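Local coordinates for protein catalase-3 (Neurospora crassa, PDB 4AJ9) that breaks hydrogen peroxide down to oxygen and water with a heme cofactor, probably protecting the fungal cell from peroxide damage, at residues P527-L532 with E663-F668; S202-D207 with N267-E272. One frame throughout, in Å; residues are numbered along the deposited sequence.

From the N terminus, the chain first passes S202-D207, the loop between helix 187-193 and strand 208-209. It returns at N267-E272, where strand 270-278 begins, and contact 2 closes a loop of 59 residues within the heme catalase domain. Contact 1 opens much later, at P527-L532, just ahead of strand 533-537. It closes at E663-F668, the end of helix 654-667, after nearly the whole C-terminal domain of this long catalase. The two loops follow in series and neither nest nor cross. They meet in space, their centres 14 Å apart: T531 of contact 1 reaches R204 and N267 of contact 2, joining the two domains.

Contact 1. Residues P527-L532 with E663-F668; sequences PTIATL and EGLKVF
The C-terminal domain of this long catalase has a parallel sheet flanked by helices, resembling class I glutamine amidotransferases. This contact joins the lead-in to its strand 533-537, P527-L532, to the end of helix 654-667. I529 and K666 meet first. Methyl CG2 of I529 presses on CG of K666 at 3.5 Å, tighter than usual for two carbons, and the two side chains cross at about a right angle. The same methyl lies 3.8 Å from CB of L665. With CG1 between the backbone N and the carbonyl carbon (chi1 63°), CG2 is the branch that meets the helix. Beyond CG the K666 chain runs extended, and NZ ends near the carbonyl O of P527 without a hydrogen bond to it.

L532 supplies the other apolar group. Its CD1 is 4.2 Å from CD2 of L665, the two leucines sliding past each other in opposite directions. CD1 also approaches the F668 ring obliquely, 4.2 Å from CD1 of F668. No hydrogen bond joins the two segments, so the contact between them is mainly apolar packing.

The loop is shaped by its own bonds. I529 to L532 form a type II beta turn, closed by L532 N to I529 O at 3.0 Å. T528 OG1 accepts from A530 N in an ST turn, with an N-H...O angle of 167°. F668, with positive phi, leaves the helix.

Around the contact, L532 and F668 both touch D586, just before strand 587-590. I529 lies on D558, between helix 544-557 and strand 561-566, and the L532 backbone bonds to K561.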
ATOM      1  N   PRO C 527      34.478  21.882  25.862  1.00 13.04           N
ATOM      2  CA  PRO C 527      34.626  21.430  27.250  1.00 16.34           C
ATOM      3  C   PRO C 527      35.450  20.160  27.336  1.00 20.46           C
ATOM      4  O   PRO C 527      36.083  19.887  28.361  1.00 20.47           O
ATOM      5  CB  PRO C 527      33.177  21.169  27.692  1.00 16.08           C
ATOM      6  CG  PRO C 527      32.460  20.815  26.426  1.00  9.85           C
ATOM      7  CD  PRO C 527      33.120  21.637  25.336  1.00 16.36           C
ATOM      8  N   THR C 528      35.448  19.386  26.257  1.00 15.27           N
ATOM      9  CA  THR C 528      36.247  18.174  26.201  1.00 12.98           C
ATOM     10  C   THR C 528      36.747  17.924  24.782  1.00 10.97           C
ATOM     11  O   THR C 528      36.115  18.340  23.806  1.00 10.97           O
ATOM     12  CB  THR C 528      35.451  16.948  26.695  1.00 17.56           C
ATOM     13  OG1 THR C 528      36.284  15.786  26.635  1.00 12.81           O
ATOM     14  CG2 THR C 528      34.206  16.721  25.842  1.00 13.19           C
ATOM     15  N   ILE C 529      37.885  17.254  24.667  1.00 12.48           N
ATOM     16  CA  ILE C 529      38.392  16.874  23.354  1.00 10.38           C
ATOM     17  C   ILE C 529      38.301  15.361  23.126  1.00  9.83           C
ATOM     18  O   ILE C 529      38.763  14.853  22.109  1.00 11.29           O
ATOM     19  CB  ILE C 529      39.823  17.374  23.135  1.00 14.50           C
ATOM     20  CG1 ILE C 529      40.777  16.719  24.140  1.00 14.68           C
ATOM     21  CG2 ILE C 529      39.853  18.901  23.220  1.00 10.05           C
ATOM     22  CD1 ILE C 529      42.251  16.799  23.735  1.00 19.58           C
ATOM     23  N   ALA C 530      37.672  14.653  24.059  1.00 10.71           N
ATOM     24  CA  ALA C 530      37.448  13.223  23.894  1.00 13.31           C
ATOM     25  C   ALA C 530      36.807  12.937  22.535  1.00 14.69           C
ATOM     26  O   ALA C 530      35.951  13.695  22.077  1.00 10.83           O
ATOM     27  CB  ALA C 530      36.570  12.691  25.008  1.00 13.38           C
ATOM     28  N   THR C 531      37.241  11.844  21.906  1.00 11.90           N
ATOM     29  CA  THR C 531      36.764  11.405  20.591  1.00  9.50           C
ATOM     30  C   THR C 531      37.287  12.211  19.405  1.00 11.47           C
ATOM     31  O   THR C 531      37.180  11.752  18.274  1.00  9.27           O
ATOM     32  CB  THR C 531      35.226  11.383  20.477  1.00  8.26           C
ATOM     33  OG1 THR C 531      34.746  12.710  20.197  1.00  8.82           O
ATOM     34  CG2 THR C 531      34.592  10.850  21.753  1.00  9.56           C
ATOM     35  N   LEU C 532      37.819  13.407  19.631  1.00  9.34           N
ATOM     36  CA  LEU C 532      38.295  14.192  18.500  1.00  9.67           C
ATOM     37  C   LEU C 532      39.443  13.448  17.796  1.00 13.03           C
ATOM     38  O   LEU C 532      40.128  12.616  18.397  1.00 11.63           O
ATOM     39  CB  LEU C 532      38.696  15.610  18.906  1.00 11.10           C
ATOM     40  CG  LEU C 532      37.545  16.469  19.442  1.00 15.54           C
ATOM     41  CD1 LEU C 532      37.966  17.921  19.541  1.00 20.63           C
ATOM     42  CD2 LEU C 532      36.292  16.331  18.582  1.00 13.05           C
ATOM     43  N   GLU C 663      45.816  21.437  23.255  1.00 16.55           N
ATOM     44  CA  GLU C 663      45.317  22.773  23.560  1.00 16.28           C
ATOM     45  C   GLU C 663      44.521  23.356  22.395  1.00 12.77           C
ATOM     46  O   GLU C 663      43.434  23.907  22.581  1.00 13.77           O
ATOM     47  CB  GLU C 663      46.471  23.711  23.952  1.00 11.15           C
ATOM     48  CG  GLU C 663      46.894  23.539  25.396  1.00 31.85           C
ATOM     49  CD  GLU C 663      48.209  24.219  25.710  1.00 54.31           C
ATOM     50  OE1 GLU C 663      48.583  25.168  24.985  1.00 62.13           O
ATOM     51  OE2 GLU C 663      48.872  23.798  26.681  1.00 54.83           O
ATOM     52  N   GLY C 664      45.067  23.227  21.192  1.00 13.32           N
ATOM     53  CA  GLY C 664      44.424  23.759  20.007  1.00 13.89           C
ATOM     54  C   GLY C 664      43.083  23.103  19.727  1.00 10.59           C
ATOM     55  O   GLY C 664      42.173  23.752  19.209  1.00  9.46           O
ATOM     56  N   LEU C 665      42.958  21.822  20.068  1.00 12.34           N
ATOM     57  CA  LEU C 665      41.717  21.087  19.797  1.00 10.74           C
ATOM     58  C   LEU C 665      40.556  21.626  20.609  1.00 14.53           C
ATOM     59  O   LEU C 665      39.413  21.553  20.168  1.00 10.48           O
ATOM     60  CB  LEU C 665      41.885  19.581  20.030  1.00  8.13           C
ATOM     61  CG  LEU C 665      42.541  18.795  18.892  1.00 12.81           C
ATOM     62  CD1 LEU C 665      42.968  17.422  19.371  1.00 12.10           C
ATOM     63  CD2 LEU C 665      41.616  18.673  17.688  1.00 10.10           C
ATOM     64  N   LYS C 666      40.845  22.178  21.786  1.00  8.82           N
ATOM     65  CA  LYS C 666      39.810  22.831  22.589  1.00 16.42           C
ATOM     66  C   LYS C 666      39.307  24.105  21.913  1.00 11.88           C
ATOM     67  O   LYS C 666      38.110  24.371  21.903  1.00 13.66           O
ATOM     68  CB  LYS C 666      40.304  23.136  24.010  1.00 20.00           C
ATOM     69  CG  LYS C 666      40.404  21.910  24.917  1.00 33.99           C
ATOM     70  CD  LYS C 666      40.497  22.295  26.396  1.00 26.14           C
ATOM     71  CE  LYS C 666      40.208  21.096  27.300  1.00 44.67           C
ATOM     72  NZ  LYS C 666      40.007  21.480  28.732  1.00 45.48           N
ATOM     73  N   VAL C 667      40.223  24.892  21.349  1.00 13.04           N
ATOM     74  CA  VAL C 667      39.843  26.062  20.555  1.00 13.04           C
ATOM     75  C   VAL C 667      39.097  25.603  19.293  1.00  9.05           C
ATOM     76  O   VAL C 667      38.159  26.255  18.826  1.00 10.72           O
ATOM     77  CB  VAL C 667      41.083  26.865  20.140  1.00  6.54           C
ATOM     78  CG1 VAL C 667      40.693  28.057  19.283  1.00 14.60           C
ATOM     79  CG2 VAL C 667      41.868  27.313  21.380  1.00 12.63           C
ATOM     80  N   PHE C 668      39.564  24.484  18.749  1.00 15.74           N
ATOM     81  CA  PHE C 668      38.933  23.764  17.635  1.00 10.14           C
ATOM     82  C   PHE C 668      39.086  24.371  16.231  1.00  5.69           C
ATOM     83  O   PHE C 668      39.565  23.701  15.316  1.00 10.17           O
ATOM     84  CB  PHE C 668      37.466  23.426  17.925  1.00 11.94           C
ATOM     85  CG  PHE C 668      36.888  22.489  16.919  1.00 11.18           C
ATOM     86  CD1 PHE C 668      37.230  21.145  16.944  1.00 13.79           C
ATOM     87  CD2 PHE C 668      36.058  22.951  15.916  1.00 10.57           C
ATOM     88  CE1 PHE C 668      36.729  20.270  16.000  1.00 12.19           C
ATOM     89  CE2 PHE C 668      35.560  22.084  14.965  1.00  9.84           C
ATOM     90  CZ  PHE C 668      35.895  20.741  15.004  1.00  7.10           C
TER

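Contact 2. Residues S202-D207 with N267-E272; sequences SYRHMD and NAPSWE
One direct hydrogen bond crosses between the segments: W271 NE1 donates its N-H to M206 O at 2.9 Å. The acceptor lies in the indole plane, and the N-H...O angle is 149°. The donor lies nearly in line with the carbonyl, at a C=O...N angle of 171°. Y203 O also comes to the indole edge, 3.4 Å from CZ2 of W271. With an alanine in place of W271, M206 O would probably be left without this in-plane N-H, and a gap would be likely to open beside the backbone of Y203 and R204.

Apolar contact is made by the R204 stem and the P269 ring, which cross at about a right angle. CG of R204 is 3.6 Å from CB of P269, and CD of R204 rests on the same ring. The R204 chain then bends at chi3, carrying the guanidinium to its polar partners.

This is the antiparallel beta-barrel of the catalase heme domain. P269 leads into its strand 270-278, and W271 packs against W230 and T232 of the neighbouring strand 223-232. The M206 side chain is about 9 Å from a bound heme.

Charged and water-mediated bonds hold the R204 head. NE forms a salt bridge with D258 of helix 254-264, and NH2 hydrogen-bonds to T531 OG1. NH1 donates to a water at 2.9 Å, in the guanidinium plane, and the water donates to N267 O at 2.8 Å.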
ATOM      1  N   SER C 202      29.387  17.623  14.281  1.00  8.69           N
ATOM      2  CA  SER C 202      28.733  16.324  14.464  1.00  4.72           C
ATOM      3  C   SER C 202      27.392  16.509  15.147  1.00  6.60           C
ATOM      4  O   SER C 202      27.083  17.606  15.617  1.00  7.85           O
ATOM      5  CB  SER C 202      29.594  15.396  15.312  1.00  6.41           C
ATOM      6  OG  SER C 202      29.373  15.627  16.696  1.00  8.01           O
ATOM      7  N   TYR C 203      26.598  15.435  15.200  1.00  6.78           N
ATOM      8  CA  TYR C 203      25.326  15.452  15.924  1.00  5.23           C
ATOM      9  C   TYR C 203      25.615  15.722  17.389  1.00  6.48           C
ATOM     10  O   TYR C 203      24.824  16.362  18.085  1.00  5.37           O
ATOM     11  CB  TYR C 203      24.625  14.098  15.822  1.00  3.18           C
ATOM     12  CG  TYR C 203      24.254  13.640  14.420  1.00  3.33           C
ATOM     13  CD1 TYR C 203      23.887  14.543  13.428  1.00  4.65           C
ATOM     14  CD2 TYR C 203      24.222  12.282  14.116  1.00  4.06           C
ATOM     15  CE1 TYR C 203      23.526  14.086  12.135  1.00  2.90           C
ATOM     16  CE2 TYR C 203      23.875  11.832  12.864  1.00  6.54           C
ATOM     17  CZ  TYR C 203      23.517  12.729  11.880  1.00  4.93           C
ATOM     18  OH  TYR C 203      23.176  12.225  10.639  1.00  5.29           O
ATOM     19  N   ARG C 204      26.757  15.221  17.850  1.00  4.97           N
ATOM     20  CA  ARG C 204      27.139  15.314  19.258  1.00  7.64           C
ATOM     21  C   ARG C 204      27.502  16.737  19.668  1.00  9.60           C
ATOM     22  O   ARG C 204      27.505  17.064  20.861  1.00  8.76           O
ATOM     23  CB  ARG C 204      28.304  14.368  19.558  1.00  8.99           C
ATOM     24  CG  ARG C 204      27.987  12.906  19.279  1.00  6.12           C
ATOM     25  CD  ARG C 204      29.188  12.012  19.529  1.00  5.90           C
ATOM     26  NE  ARG C 204      30.343  12.413  18.733  1.00  6.02           N
ATOM     27  CZ  ARG C 204      31.510  12.814  19.237  1.00  6.70           C
ATOM     28  NH1 ARG C 204      31.695  12.866  20.550  1.00 10.65           N
ATOM     29  NH2 ARG C 204      32.496  13.161  18.418  1.00  8.86           N
ATOM     30  N   HIS C 205      27.797  17.575  18.676  1.00  6.17           N
ATOM     31  CA  HIS C 205      28.179  18.961  18.911  1.00  9.98           C
ATOM     32  C   HIS C 205      27.100  19.957  18.488  1.00 11.79           C
ATOM     33  O   HIS C 205      27.417  21.062  18.038  1.00  7.71           O
ATOM     34  CB  HIS C 205      29.494  19.277  18.199  1.00  8.00           C
ATOM     35  CG  HIS C 205      30.654  18.482  18.712  1.00  5.35           C
ATOM     36  ND1 HIS C 205      30.961  17.225  18.239  1.00  8.18           N
ATOM     37  CD2 HIS C 205      31.563  18.753  19.679  1.00  7.94           C
ATOM     38  CE1 HIS C 205      32.018  16.761  18.879  1.00 10.87           C
ATOM     39  NE2 HIS C 205      32.399  17.666  19.765  1.00  7.79           N
ATOM     40  N   MET C 206      25.836  19.549  18.630  1.00  5.44           N
ATOM     41  CA  MET C 206      24.678  20.411  18.401  1.00  7.88           C
ATOM     42  C   MET C 206      23.870  20.589  19.681  1.00  7.19           C
ATOM     43  O   MET C 206      23.750  19.657  20.483  1.00  7.28           O
ATOM     44  CB  MET C 206      23.721  19.790  17.369  1.00  5.92           C
ATOM     45  CG  MET C 206      24.345  19.361  16.047  1.00  9.48           C
ATOM     46  SD  MET C 206      23.090  18.803  14.860  1.00  8.30           S
ATOM     47  CE  MET C 206      22.243  17.534  15.804  1.00  6.02           C
ATOM     48  N   ASP C 207      23.282  21.771  19.857  1.00  3.33           N
ATOM     49  CA  ASP C 207      22.198  21.922  20.820  1.00  6.99           C
ATOM     50  C   ASP C 207      20.903  21.488  20.141  1.00  7.93           C
ATOM     51  O   ASP C 207      20.861  21.344  18.926  1.00  8.82           O
ATOM     52  CB  ASP C 207      22.066  23.373  21.294  1.00  6.62           C
ATOM     53  CG  ASP C 207      23.075  23.730  22.373  1.00  8.42           C
ATOM     54  OD1 ASP C 207      23.707  22.811  22.935  1.00  5.15           O
ATOM     55  OD2 ASP C 207      23.228  24.931  22.653  1.00 11.48           O
ATOM     56  N   ASN C 267      32.440   6.329  24.475  1.00 10.57           N
ATOM     57  CA  ASN C 267      32.390   7.775  24.662  1.00  9.37           C
ATOM     58  C   ASN C 267      31.000   8.306  24.348  1.00  7.49           C
ATOM     59  O   ASN C 267      30.841   9.179  23.502  1.00  9.64           O
ATOM     60  CB  ASN C 267      33.409   8.467  23.765  1.00 10.61           C
ATOM     61  CG  ASN C 267      34.834   8.280  24.249  1.00 16.91           C
ATOM     62  OD1 ASN C 267      35.294   8.983  25.151  1.00 13.87           O
ATOM     63  ND2 ASN C 267      35.543   7.342  23.645  1.00 15.31           N
ATOM     64  N   ALA C 268      29.999   7.766  25.032  1.00  5.23           N
ATOM     65  CA  ALA C 268      28.613   8.147  24.776  1.00  7.65           C
ATOM     66  C   ALA C 268      28.425   9.648  24.934  1.00  7.92           C
ATOM     67  O   ALA C 268      28.916  10.247  25.896  1.00  9.94           O
ATOM     68  CB  ALA C 268      27.687   7.401  25.720  1.00  6.78           C
ATOM     69  N   PRO C 269      27.708  10.272  23.990  1.00  7.01           N
ATOM     70  CA  PRO C 269      27.455  11.710  24.121  1.00  8.28           C
ATOM     71  C   PRO C 269      26.287  11.986  25.069  1.00 10.77           C
ATOM     72  O   PRO C 269      25.388  11.142  25.196  1.00  8.67           O
ATOM     73  CB  PRO C 269      27.104  12.121  22.687  1.00  7.41           C
ATOM     74  CG  PRO C 269      26.454  10.889  22.105  1.00  8.38           C
ATOM     75  CD  PRO C 269      27.138   9.709  22.750  1.00  9.82           C
ATOM     76  N   SER C 270      26.312  13.142  25.734  1.00  6.19           N
ATOM     77  CA  SER C 270      25.223  13.560  26.609  1.00  8.94           C
ATOM     78  C   SER C 270      24.715  14.949  26.257  1.00  8.97           C
ATOM     79  O   SER C 270      25.428  15.745  25.645  1.00  7.67           O
ATOM     80  CB  SER C 270      25.648  13.538  28.080  1.00  9.64           C
ATOM     81  OG  SER C 270      25.999  12.228  28.465  1.00 12.43           O
ATOM     82  N   TRP C 271      23.464  15.210  26.640  1.00  6.00           N
ATOM     83  CA  TRP C 271      22.862  16.532  26.549  1.00  8.96           C
ATOM     84  C   TRP C 271      22.048  16.738  27.806  1.00 11.13           C
ATOM     85  O   TRP C 271      21.361  15.816  28.270  1.00  7.74           O
ATOM     86  CB  TRP C 271      21.889  16.627  25.374  1.00  6.41           C
ATOM     87  CG  TRP C 271      22.502  16.591  24.012  1.00  9.66           C
ATOM     88  CD1 TRP C 271      22.750  17.658  23.199  1.00  9.51           C
ATOM     89  CD2 TRP C 271      22.914  15.429  23.288  1.00  6.54           C
ATOM     90  NE1 TRP C 271      23.290  17.235  22.014  1.00  6.20           N
ATOM     91  CE2 TRP C 271      23.412  15.869  22.044  1.00 11.09           C
ATOM     92  CE3 TRP C 271      22.922  14.059  23.575  1.00  5.08           C
ATOM     93  CZ2 TRP C 271      23.913  14.990  21.087  1.00  7.34           C
ATOM     94  CZ3 TRP C 271      23.416  13.185  22.621  1.00  7.38           C
ATOM     95  CH2 TRP C 271      23.905  13.653  21.389  1.00  6.49           C
ATOM     96  N   GLU C 272      22.100  17.941  28.361  1.00  7.21           N
ATOM     97  CA  GLU C 272      21.201  18.241  29.470  1.00  6.02           C
ATOM     98  C   GLU C 272      19.877  18.731  28.905  1.00  5.24           C
ATOM     99  O   GLU C 272      19.851  19.480  27.928  1.00  5.93           O
ATOM    100  CB  GLU C 272      21.832  19.243  30.447  1.00 12.85           C
ATOM    101  CG  GLU C 272      22.768  18.552  31.460  1.00  8.63           C
ATOM    102  CD  GLU C 272      23.592  19.513  32.282  1.00 15.12           C
ATOM    103  OE1 GLU C 272      23.638  20.713  31.946  1.00 21.85           O
ATOM    104  OE2 GLU C 272      24.198  19.057  33.275  1.00 31.36           O
TER
HETATM  105  O   HOH W   1      30.532  11.937  22.998  1.00 10.17           O